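Local coordinates for encapsidation protein (Lactococcus phage asccphi28, PDB 7JQP) that probably acts as the ring-forming ATPase motor that hydrolyses ATP to drive phage DNA into the capsid, at residues Arg279-Ala285 with Tyr296-Lys301; Tyr204-Ile210 with Phe256-Pro262; Val121-Ala125 with Tyr137-Lys141; Leu41-Phe46 with Met74-Phe79. All blocks are in the same frame, centred on the assembly; numbering follows the deposited sequence.

In the fold
The four contacts follow one another along the chain in series, none nesting in or crossing another. Interaction 4 comes first, closing 27 intervening residues between helix 32-46 and helix 72-79. Interaction 3 then closes an 11-residue connection between strands 118-125 and 140-145 of the large sheet. The two lie about 17 Å apart, centre to centre, and are bridged by a salt bridge between Lys141 and Asp43. Interaction 2 spans 45 residues, tying the start of helix 207-212 to the loop leading toward the second sheet. Interaction 1, about 24 Å from it between centres, closes a hairpin of that smaller sheet, on the opposite side of the chain's centre from interactions 3 and 4.

Interaction 1. Residues Arg279-Ala285 with Tyr296-Lys301; sequences RQYLGIA and YYQVYK
Tyr281 pairs with Tyr300, Gly283 with Gln298 and Ala285 with Tyr296 in the antiparallel beta hairpin of strands 280-288 and 293-300. Each is a hydrogen-bonded pair, so three N-H and three C=O groups on each strand are satisfied. The Tyr300 N bond to Tyr281 O spans 2.8 Å and is nearly straight, whereas Gly283 N reaches Gln298 O from 36° above the carbonyl plane. Gln298 O also accepts from Trp358 NE1. Leu282 bonds through its backbone to Val275, Ile284 to Lys272 and Leu273, and Tyr297 to Tyr348.

The non-hydrogen-bonded pairs, Leu282 with Val299 and Ile284 with Tyr297, lay their side chains side by side on the face covered by helices 352-365 and 328-343. Leu282 CD2 meets Val299 CG2 at 3.5 Å. The Tyr297 hydroxyl is bonded to Tyr338 O, which ties the ring to helix 328-343. On the other face Ala285 CB rests 3.6 Å from Gln298 NE2. The CG1 atom of Ile284, turned beside its own backbone N (chi1 -67°), stands 4.2 Å from the centroid of the Tyr297 ring, only 5° off the normal.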
# COMPACT_ATOMS: atom_id res chain seq x y z
N ARG A 279 16.94 37.40 17.11
CA ARG A 279 17.55 38.57 17.72
C ARG A 279 18.92 38.88 17.13
O ARG A 279 19.75 39.54 17.78
CB ARG A 279 17.65 38.40 19.24
CG ARG A 279 16.29 38.49 19.93
CD ARG A 279 16.39 38.35 21.44
NE ARG A 279 15.15 38.81 22.08
CZ ARG A 279 15.04 39.13 23.36
NH1 ARG A 279 16.10 39.05 24.17
NH2 ARG A 279 13.88 39.53 23.84
N GLN A 280 19.16 38.43 15.91
CA GLN A 280 20.43 38.65 15.22
C GLN A 280 20.14 38.80 13.74
O GLN A 280 19.01 38.62 13.28
CB GLN A 280 21.41 37.50 15.45
CG GLN A 280 22.28 37.62 16.69
CD GLN A 280 23.29 36.49 16.80
OE1 GLN A 280 23.13 35.45 16.17
NE2 GLN A 280 24.33 36.70 17.60
N TYR A 281 21.18 39.13 12.98
CA TYR A 281 21.09 39.24 11.53
C TYR A 281 22.08 38.27 10.90
O TYR A 281 23.27 38.29 11.23
CB TYR A 281 21.37 40.66 11.06
CG TYR A 281 20.44 41.70 11.65
CD1 TYR A 281 20.63 42.18 12.93
CD2 TYR A 281 19.37 42.19 10.92
CE1 TYR A 281 19.79 43.12 13.48
CE2 TYR A 281 18.52 43.14 11.45
CZ TYR A 281 18.73 43.60 12.73
OH TYR A 281 17.89 44.55 13.27
N LEU A 282 21.58 37.42 10.02
CA LEU A 282 22.40 36.47 9.28
C LEU A 282 22.65 37.03 7.89
O LEU A 282 21.72 37.47 7.22
CB LEU A 282 21.72 35.11 9.18
CG LEU A 282 21.42 34.36 10.48
CD1 LEU A 282 20.60 33.12 10.16
CD2 LEU A 282 22.69 33.99 11.20
N GLY A 283 23.91 37.01 7.47
CA GLY A 283 24.28 37.56 6.18
C GLY A 283 25.04 36.55 5.35
O GLY A 283 25.78 35.72 5.87
N ILE A 284 24.83 36.64 4.04
CA ILE A 284 25.55 35.82 3.07
C ILE A 284 26.39 36.76 2.21
O ILE A 284 25.86 37.71 1.63
CB ILE A 284 24.58 35.00 2.20
CG1 ILE A 284 23.89 33.94 3.05
CG2 ILE A 284 25.34 34.36 1.04
CD1 ILE A 284 22.87 33.10 2.30
N ALA A 285 27.68 36.48 2.13
CA ALA A 285 28.62 37.30 1.38
C ALA A 285 29.14 36.51 0.20
O ALA A 285 29.58 35.36 0.35
CB ALA A 285 29.78 37.76 2.27
N TYR A 296 30.48 33.07 1.68
CA TYR A 296 30.76 33.16 3.11
C TYR A 296 29.46 33.40 3.86
O TYR A 296 28.69 34.29 3.50
CB TYR A 296 31.74 34.29 3.44
CG TYR A 296 33.12 34.13 2.85
CD1 TYR A 296 33.35 34.31 1.50
CD2 TYR A 296 34.20 33.80 3.66
CE1 TYR A 296 34.61 34.17 0.96
CE2 TYR A 296 35.47 33.67 3.14
CZ TYR A 296 35.67 33.85 1.79
OH TYR A 296 36.93 33.70 1.26
N TYR A 297 29.23 32.61 4.90
CA TYR A 297 28.04 32.72 5.74
C TYR A 297 28.46 33.36 7.05
O TYR A 297 29.32 32.83 7.77
CB TYR A 297 27.42 31.34 5.98
CG TYR A 297 26.62 30.82 4.80
CD1 TYR A 297 27.10 30.96 3.50
CD2 TYR A 297 25.40 30.20 4.99
CE1 TYR A 297 26.37 30.49 2.43
CE2 TYR A 297 24.67 29.72 3.92
CZ TYR A 297 25.16 29.87 2.64
OH TYR A 297 24.44 29.40 1.57
N GLN A 298 27.84 34.50 7.38
CA GLN A 298 28.26 35.30 8.52
C GLN A 298 27.05 35.66 9.38
O GLN A 298 25.90 35.60 8.94
CB GLN A 298 28.97 36.59 8.08
CG GLN A 298 29.88 36.45 6.87
CD GLN A 298 30.09 37.77 6.14
OE1 GLN A 298 29.21 38.63 6.14
NE2 GLN A 298 31.25 37.93 5.53
N VAL A 299 27.35 36.04 10.62
CA VAL A 299 26.36 36.48 11.60
C VAL A 299 26.77 37.84 12.12
O VAL A 299 27.94 38.04 12.50
CB VAL A 299 26.22 35.47 12.76
CG1 VAL A 299 25.09 35.88 13.68
CG2 VAL A 299 26.02 34.07 12.21
N TYR A 300 25.84 38.78 12.15
CA TYR A 300 26.08 40.13 12.65
C TYR A 300 25.14 40.40 13.82
O TYR A 300 23.92 40.25 13.70
CB TYR A 300 25.87 41.17 11.55
CG TYR A 300 26.85 41.05 10.41
CD1 TYR A 300 26.57 40.25 9.31
CD2 TYR A 300 28.07 41.72 10.43
CE1 TYR A 300 27.46 40.13 8.26
CE2 TYR A 300 28.97 41.60 9.39
CZ TYR A 300 28.66 40.80 8.31
OH TYR A 300 29.56 40.69 7.27
N LYS A 301 25.72 40.79 14.96
CA LYS A 301 24.92 41.07 16.15
C LYS A 301 24.07 42.32 15.97
O LYS A 301 22.93 42.37 16.46
CB LYS A 301 25.82 41.20 17.37
CG LYS A 301 26.28 39.86 17.94
CD LYS A 301 27.14 40.03 19.19
CE LYS A 301 27.29 38.72 19.94
NZ LYS A 301 27.87 38.91 21.30

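Interaction 2. Residues Tyr204-Ile210 with Phe256-Pro262; sequences YLTHEDI and FENIRTP
The Phe256 ring carries Ile210 CD1 over one face, 3.7 Å from its centroid, while Ile210 CG2 comes in on the same side, above the rim, 3.4 Å from Phe256 CE2. The His207 imidazole receives Ile259 CD1 over one face, offset toward the rim and 3.5 Å from His207 CD2; Phe256 O lies at the imidazole's edge, near its plane. The Tyr204 ring instead meets Pro262 edge-on, with Pro262 CD in its plane and 3.6 Å from Tyr204 CE1. Its hydroxyl oxygen packs against the methyl CG2 of Thr261.

Ile259 is central: its CG1 sits between the backbone N and the carbonyl carbon (chi1 67°) and carries CD1 to the histidine, while CG2 lies 3.7 Å from Leu205 CD2. This joins the start of helix 207-212, with Thr206 at the N-cap position, to the loop after helix 246-252, where Asn258 OD1 accepts from Arg260 N in an Asx turn. Phe256 also touches the probable P-loop (Walker A), placing the contact beside the likely nucleotide site. No hydrogen bond passes between 204-210 and 256-262: CH-pi and apolar packing hold them, and Asn193 ND2, bonding Leu205 O and more weakly Ile259 O, links the backbones from outside.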
# COMPACT_ATOMS: atom_id res chain seq x y z
N TYR A 204 28.21 20.91 18.44
CA TYR A 204 29.08 20.77 17.28
C TYR A 204 30.00 19.58 17.52
O TYR A 204 30.71 19.54 18.53
CB TYR A 204 29.89 22.06 17.08
CG TYR A 204 30.96 21.99 16.02
CD1 TYR A 204 30.65 22.10 14.67
CD2 TYR A 204 32.29 21.82 16.37
CE1 TYR A 204 31.63 22.04 13.71
CE2 TYR A 204 33.28 21.76 15.42
CZ TYR A 204 32.95 21.87 14.08
OH TYR A 204 33.94 21.82 13.13
N LEU A 205 29.97 18.61 16.61
CA LEU A 205 30.73 17.38 16.80
C LEU A 205 32.17 17.58 16.34
O LEU A 205 32.42 17.99 15.20
CB LEU A 205 30.07 16.23 16.03
CG LEU A 205 30.78 14.88 16.06
CD1 LEU A 205 30.85 14.34 17.47
CD2 LEU A 205 30.06 13.88 15.16
N THR A 206 33.11 17.30 17.24
CA THR A 206 34.53 17.46 16.97
C THR A 206 35.27 16.23 17.47
O THR A 206 34.85 15.59 18.44
CB THR A 206 35.09 18.73 17.63
OG1 THR A 206 36.51 18.78 17.47
CG2 THR A 206 34.74 18.77 19.11
N HIS A 207 36.36 15.89 16.78
CA HIS A 207 37.12 14.69 17.13
C HIS A 207 37.67 14.76 18.55
O HIS A 207 37.81 13.72 19.21
CB HIS A 207 38.25 14.48 16.13
CG HIS A 207 37.82 13.82 14.86
ND1 HIS A 207 37.37 12.52 14.82
CD2 HIS A 207 37.76 14.28 13.59
CE1 HIS A 207 37.06 12.20 13.57
NE2 HIS A 207 37.29 13.25 12.81
N GLU A 208 38.01 15.96 19.03
CA GLU A 208 38.55 16.08 20.38
C GLU A 208 37.52 15.65 21.42
O GLU A 208 37.86 15.03 22.43
CB GLU A 208 39.00 17.53 20.65
CG GLU A 208 40.08 18.10 19.71
CD GLU A 208 39.66 18.17 18.25
OE1 GLU A 208 38.44 18.07 17.98
OE2 GLU A 208 40.54 18.30 17.38
N ASP A 209 36.25 15.99 21.18
CA ASP A 209 35.19 15.58 22.09
C ASP A 209 35.05 14.06 22.12
O ASP A 209 34.82 13.47 23.18
CB ASP A 209 33.86 16.22 21.67
CG ASP A 209 33.72 17.64 22.17
OD1 ASP A 209 34.65 18.14 22.83
OD2 ASP A 209 32.67 18.26 21.90
N ILE A 210 35.18 13.41 20.96
CA ILE A 210 35.03 11.96 20.92
C ILE A 210 36.10 11.28 21.76
O ILE A 210 35.83 10.32 22.49
CB ILE A 210 35.06 11.46 19.46
CG1 ILE A 210 33.94 12.13 18.65
CG2 ILE A 210 34.93 9.95 19.41
CD1 ILE A 210 33.90 11.73 17.19
N PHE A 256 32.14 6.91 13.60
CA PHE A 256 32.72 8.23 13.43
C PHE A 256 33.58 8.30 12.17
O PHE A 256 34.55 9.06 12.11
CB PHE A 256 33.55 8.61 14.66
CG PHE A 256 32.76 8.58 15.94
CD1 PHE A 256 31.55 9.23 16.03
CD2 PHE A 256 33.24 7.90 17.04
CE1 PHE A 256 30.82 9.21 17.21
CE2 PHE A 256 32.52 7.87 18.22
CZ PHE A 256 31.31 8.52 18.30
N GLU A 257 33.23 7.51 11.15
CA GLU A 257 34.01 7.49 9.92
C GLU A 257 34.13 8.89 9.33
O GLU A 257 35.23 9.34 8.99
CB GLU A 257 33.37 6.52 8.93
CG GLU A 257 34.06 6.41 7.59
CD GLU A 257 33.40 5.38 6.69
OE1 GLU A 257 32.17 5.20 6.79
OE2 GLU A 257 34.12 4.75 5.88
N ASN A 258 33.02 9.61 9.23
CA ASN A 258 33.01 10.99 8.75
C ASN A 258 32.10 11.81 9.64
O ASN A 258 30.91 11.50 9.76
CB ASN A 258 32.52 11.07 7.30
CG ASN A 258 32.79 12.42 6.67
OD1 ASN A 258 33.23 13.35 7.34
ND2 ASN A 258 32.48 12.56 5.39
N ILE A 259 32.64 12.87 10.25
CA ILE A 259 31.84 13.75 11.09
C ILE A 259 31.40 15.00 10.33
O ILE A 259 30.81 15.91 10.93
CB ILE A 259 32.57 14.13 12.39
CG1 ILE A 259 33.79 15.00 12.11
CG2 ILE A 259 32.99 12.88 13.15
CD1 ILE A 259 34.46 15.53 13.37
N ARG A 260 31.67 15.08 9.03
CA ARG A 260 31.17 16.17 8.18
C ARG A 260 31.56 17.53 8.76
O ARG A 260 30.73 18.41 8.97
CB ARG A 260 29.66 16.05 7.98
CG ARG A 260 29.23 14.90 7.08
CD ARG A 260 29.20 15.33 5.61
NE ARG A 260 28.17 16.34 5.38
CZ ARG A 260 28.05 17.08 4.28
NH1 ARG A 260 28.89 16.93 3.27
NH2 ARG A 260 27.06 17.97 4.19
N THR A 261 32.86 17.69 9.01
CA THR A 261 33.36 18.96 9.53
C THR A 261 33.15 20.06 8.49
O THR A 261 33.40 19.84 7.30
CB THR A 261 34.85 18.82 9.85
OG1 THR A 261 35.10 17.59 10.54
CG2 THR A 261 35.33 19.98 10.71
N PRO A 262 32.70 21.25 8.89
CA PRO A 262 32.50 22.32 7.91
C PRO A 262 33.78 23.12 7.67
O PRO A 262 34.70 23.13 8.48
CB PRO A 262 31.44 23.22 8.56
CG PRO A 262 30.94 22.48 9.77
CD PRO A 262 32.07 21.58 10.18

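Interaction 3. Residues Val121-Ala125 with Tyr137-Lys141; sequences VYFIA and YPDVK
Tyr122 and Tyr137 have the nearest CA atoms across the contact, 8.9 Å apart, and no hydrogen bond joins 121-125 to 137-141; strand 50-55 lies between strands 118-125 and 140-145 in the sheet. Side chains therefore make the whole contact. The two tyrosine rings form a T-shaped pair, with planes at 90° and centroids 5.0 Å apart. Tyr137 supplies the edge: its CD1 stands over one face of Tyr122, toward the rim, 3.6 Å from Tyr122 CE2. With CG of Tyr122 beside its backbone N (chi1 -64°), that ring reaches out from the strand to Pro138, whose CD is 3.8 Å from the Tyr122 hydroxyl oxygen.

Ile124, two residues along, points its CD1 toward the far end of the Tyr137 ring, coming from the opposite direction and meeting the hydroxyl oxygen at 3.8 Å. That hydroxyl has a weak hydrogen bond to Asn135. Val140 CG2 closes on Tyr122 CE1 more loosely, at 4.3 Å. Ile175 of helix 164-175 touches Ile124, Tyr137 and Val140, and Asn68 of a neighbouring subunit packs on Tyr122 and Pro138, so the cluster also borders a subunit interface. The parallel order 50-55, 140-145, 183-188, 21-26, 221-225 matches the core sheet of ASCE P-loop ATPases; the contact packs the entry to one core strand against 118-125, which extends that sheet beyond 50-55.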
# COMPACT_ATOMS: atom_id res chain seq x y z
N VAL A 121 5.00 0.96 27.47
CA VAL A 121 5.77 1.49 26.35
C VAL A 121 4.81 1.96 25.27
O VAL A 121 3.84 1.27 24.94
CB VAL A 121 6.75 0.44 25.79
CG1 VAL A 121 7.56 1.04 24.65
CG2 VAL A 121 7.68 -0.05 26.90
N TYR A 122 5.08 3.15 24.73
CA TYR A 122 4.35 3.71 23.61
C TYR A 122 5.31 3.84 22.44
O TYR A 122 6.45 4.28 22.61
CB TYR A 122 3.78 5.11 23.90
CG TYR A 122 2.73 5.23 24.98
CD1 TYR A 122 3.08 5.30 26.32
CD2 TYR A 122 1.38 5.35 24.65
CE1 TYR A 122 2.12 5.44 27.30
CE2 TYR A 122 0.41 5.49 25.62
CZ TYR A 122 0.79 5.54 26.95
OH TYR A 122 -0.18 5.68 27.92
N PHE A 123 4.85 3.47 21.25
CA PHE A 123 5.62 3.63 20.02
C PHE A 123 5.03 4.78 19.21
O PHE A 123 3.83 4.77 18.91
CB PHE A 123 5.64 2.33 19.23
CG PHE A 123 6.35 1.21 19.94
CD1 PHE A 123 7.73 1.06 19.83
CD2 PHE A 123 5.65 0.31 20.73
CE1 PHE A 123 8.39 0.04 20.49
CE2 PHE A 123 6.31 -0.72 21.39
CZ PHE A 123 7.68 -0.85 21.27
N ILE A 124 5.87 5.76 18.89
CA ILE A 124 5.46 6.97 18.19
C ILE A 124 6.45 7.28 17.09
O ILE A 124 7.65 7.03 17.21
CB ILE A 124 5.39 8.19 19.14
CG1 ILE A 124 4.57 7.88 20.38
CG2 ILE A 124 4.89 9.43 18.40
CD1 ILE A 124 4.70 8.96 21.41
N ALA A 125 5.95 7.90 16.03
CA ALA A 125 6.76 8.31 14.89
C ALA A 125 6.73 9.82 14.79
O ALA A 125 5.66 10.44 14.83
CB ALA A 125 6.25 7.67 13.60
N TYR A 137 -0.67 11.31 27.50
CA TYR A 137 0.19 10.23 27.99
C TYR A 137 0.38 10.41 29.49
O TYR A 137 1.23 11.20 29.92
CB TYR A 137 1.54 10.22 27.28
CG TYR A 137 1.42 10.16 25.77
CD1 TYR A 137 1.25 8.95 25.12
CD2 TYR A 137 1.48 11.32 25.01
CE1 TYR A 137 1.14 8.90 23.74
CE2 TYR A 137 1.37 11.28 23.64
CZ TYR A 137 1.20 10.06 23.01
OH TYR A 137 1.09 10.01 21.64
N PRO A 138 -0.41 9.72 30.33
CA PRO A 138 -0.49 10.13 31.74
C PRO A 138 0.83 10.13 32.51
O PRO A 138 1.17 11.17 33.11
CB PRO A 138 -1.49 9.12 32.33
CG PRO A 138 -2.31 8.66 31.16
CD PRO A 138 -1.34 8.62 30.01
N ASP A 139 1.56 9.02 32.56
CA ASP A 139 2.70 8.90 33.48
C ASP A 139 3.99 8.50 32.78
O ASP A 139 4.66 7.52 33.15
CB ASP A 139 2.36 7.94 34.62
CG ASP A 139 1.12 8.36 35.39
OD1 ASP A 139 0.89 9.58 35.52
OD2 ASP A 139 0.38 7.47 35.87
N VAL A 140 4.35 9.19 31.70
CA VAL A 140 5.58 8.90 30.97
C VAL A 140 6.77 9.52 31.68
O VAL A 140 6.81 10.74 31.90
CB VAL A 140 5.48 9.39 29.52
CG1 VAL A 140 6.70 8.97 28.72
CG2 VAL A 140 4.20 8.89 28.88
N LYS A 141 7.77 8.69 32.02
CA LYS A 141 8.99 9.17 32.66
C LYS A 141 10.21 9.05 31.76
O LYS A 141 11.20 9.75 32.00
CB LYS A 141 9.27 8.37 33.95
CG LYS A 141 10.54 8.79 34.69
CD LYS A 141 10.87 7.84 35.85
CE LYS A 141 12.05 8.35 36.66
NZ LYS A 141 12.52 7.34 37.66

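Interaction 4. Residues Leu41-Phe46 with Met74-Phe79; sequences LDDLFF and MLRVYF
Phe79 fits as a knob into the end of helix 32-46, its ring lying among Leu41, Asp42, Phe45 and Phe46. The two helix segments run at 104° to one another with axes 11.9 Å apart at closest approach, a spacing bridged by long side chains. The rings of Phe79 and Phe45 are nearly parallel, planes 8° apart and centroids 5.6 Å apart, yet they meet rim to rim and neither covers the other's face. Phe79 CZ touches Phe45 CD2 at 3.5 Å. The Phe46 and Phe79 side chains run past one another head to tail, with Phe79 CE1 at the edge of the Phe46 ring, 3.9 Å from Phe46 CE2.

Leu41 crosses Phe79 obliquely: its CD1 stands 3.8 Å from Phe79 CE2. The same methyl is 3.6 Å from CE of Met74, which is modelled as selenomethionine. The Met74 chain leaves with CG opposite its backbone N (chi1 -163°) and then bends at chi3, delivering CE to both methyls of Leu41. Leu75 approaches the Phe45 ring from its edge and at about a right angle; its CD2, in the ring plane, lies 3.6 Å from Phe45 CE2.

The contact is largely apolar, with the Asp42 carboxylate at its border, and no hydrogen bond crosses it. Strand 94-99 adds to it through Ile99, which touches both Phe45 and Phe79, while Phe115 stacks on Phe45. This is a single knob-into-hole between two steeply crossed helices. Helix 32-46 begins with the last residues of a sequence that fits a Walker A motif, so the contact joins helix 72-79 to the C-terminal end of what is probably the P-loop helix of an ASCE ATPase.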
# COMPACT_ATOMS: atom_id res chain seq x y z
N LEU A 41 13.17 -0.83 33.34
CA LEU A 41 12.13 -1.79 33.68
C LEU A 41 11.67 -1.64 35.13
O LEU A 41 10.47 -1.66 35.42
CB LEU A 41 12.62 -3.22 33.44
CG LEU A 41 12.78 -3.69 31.99
CD1 LEU A 41 13.14 -5.17 31.97
CD2 LEU A 41 11.53 -3.43 31.18
N ASP A 42 12.62 -1.51 36.06
CA ASP A 42 12.25 -1.41 37.47
C ASP A 42 11.22 -0.30 37.67
O ASP A 42 10.26 -0.47 38.43
CB ASP A 42 13.49 -1.17 38.33
CG ASP A 42 13.26 -1.52 39.78
OD1 ASP A 42 13.21 -2.73 40.10
OD2 ASP A 42 13.13 -0.59 40.61
N ASP A 43 11.41 0.83 37.00
CA ASP A 43 10.45 1.92 37.10
C ASP A 43 9.14 1.57 36.39
O ASP A 43 8.06 1.78 36.94
CB ASP A 43 11.05 3.20 36.52
CG ASP A 43 12.27 3.67 37.29
OD1 ASP A 43 13.15 2.83 37.56
OD2 ASP A 43 12.34 4.88 37.60
N LEU A 44 9.23 1.03 35.18
CA LEU A 44 8.01 0.75 34.43
C LEU A 44 7.19 -0.33 35.12
O LEU A 44 5.96 -0.24 35.18
CB LEU A 44 8.33 0.32 33.00
CG LEU A 44 8.88 1.34 32.01
CD1 LEU A 44 10.31 1.71 32.39
CD2 LEU A 44 8.82 0.83 30.59
N PHE A 45 7.85 -1.37 35.63
CA PHE A 45 7.12 -2.50 36.20
C PHE A 45 6.46 -2.11 37.53
O PHE A 45 5.30 -2.47 37.77
CB PHE A 45 8.02 -3.72 36.38
CG PHE A 45 8.42 -4.40 35.08
CD1 PHE A 45 7.98 -3.92 33.86
CD2 PHE A 45 9.18 -5.55 35.10
CE1 PHE A 45 8.34 -4.54 32.68
CE2 PHE A 45 9.53 -6.19 33.92
CZ PHE A 45 9.11 -5.69 32.71
N PHE A 46 7.18 -1.39 38.40
CA PHE A 46 6.70 -1.18 39.76
C PHE A 46 6.53 0.27 40.19
O PHE A 46 5.98 0.50 41.28
CB PHE A 46 7.66 -1.87 40.76
CG PHE A 46 8.08 -3.24 40.34
CD1 PHE A 46 7.18 -4.29 40.35
CD2 PHE A 46 9.38 -3.48 39.92
CE1 PHE A 46 7.57 -5.56 39.96
CE2 PHE A 46 9.77 -4.75 39.52
CZ PHE A 46 8.86 -5.79 39.54
N MSE A 74 16.74 -9.95 28.64
CA MSE A 74 16.72 -8.64 29.28
C MSE A 74 16.20 -8.78 30.70
O MSE A 74 16.80 -8.28 31.66
CB MSE A 74 15.85 -7.67 28.49
CG MSE A 74 16.08 -6.20 28.83
SE MSE A 74 15.25 -5.03 27.50
CE MSE A 74 13.57 -4.61 28.39
N LEU A 75 15.07 -9.48 30.82
CA LEU A 75 14.47 -9.72 32.13
C LEU A 75 15.43 -10.50 33.02
O LEU A 75 15.59 -10.19 34.21
CB LEU A 75 13.17 -10.48 31.94
CG LEU A 75 12.03 -9.69 31.28
CD1 LEU A 75 11.02 -10.67 30.69
CD2 LEU A 75 11.33 -8.75 32.23
N ARG A 76 16.10 -11.51 32.45
CA ARG A 76 17.02 -12.34 33.22
C ARG A 76 18.29 -11.57 33.59
O ARG A 76 18.83 -11.75 34.68
CB ARG A 76 17.37 -13.60 32.42
CG ARG A 76 18.23 -14.61 33.17
CD ARG A 76 18.40 -15.90 32.36
NE ARG A 76 19.10 -15.69 31.09
CZ ARG A 76 18.50 -15.58 29.90
NH1 ARG A 76 17.18 -15.66 29.80
NH2 ARG A 76 19.23 -15.38 28.82
N VAL A 77 18.77 -10.72 32.69
CA VAL A 77 19.97 -9.93 32.97
C VAL A 77 19.69 -8.86 34.02
O VAL A 77 20.43 -8.72 34.99
CB VAL A 77 20.53 -9.32 31.68
CG1 VAL A 77 21.60 -8.28 31.99
CG2 VAL A 77 21.13 -10.40 30.80
N TYR A 78 18.61 -8.10 33.84
CA TYR A 78 18.37 -6.98 34.74
C TYR A 78 17.77 -7.40 36.07
O TYR A 78 18.06 -6.75 37.09
CB TYR A 78 17.49 -5.94 34.06
CG TYR A 78 18.32 -4.98 33.24
CD1 TYR A 78 18.76 -3.79 33.80
CD2 TYR A 78 18.75 -5.30 31.96
CE1 TYR A 78 19.55 -2.91 33.09
CE2 TYR A 78 19.54 -4.43 31.24
CZ TYR A 78 19.94 -3.24 31.81
OH TYR A 78 20.74 -2.36 31.11
N PHE A 79 16.98 -8.47 36.12
CA PHE A 79 16.43 -8.96 37.38
C PHE A 79 17.20 -10.15 37.94
O PHE A 79 16.94 -10.57 39.07
CB PHE A 79 14.94 -9.32 37.24
CG PHE A 79 14.06 -8.13 36.94
CD1 PHE A 79 13.68 -7.26 37.94
CD2 PHE A 79 13.59 -7.91 35.65
CE1 PHE A 79 12.88 -6.17 37.67
CE2 PHE A 79 12.78 -6.82 35.37
CZ PHE A 79 12.42 -5.95 36.38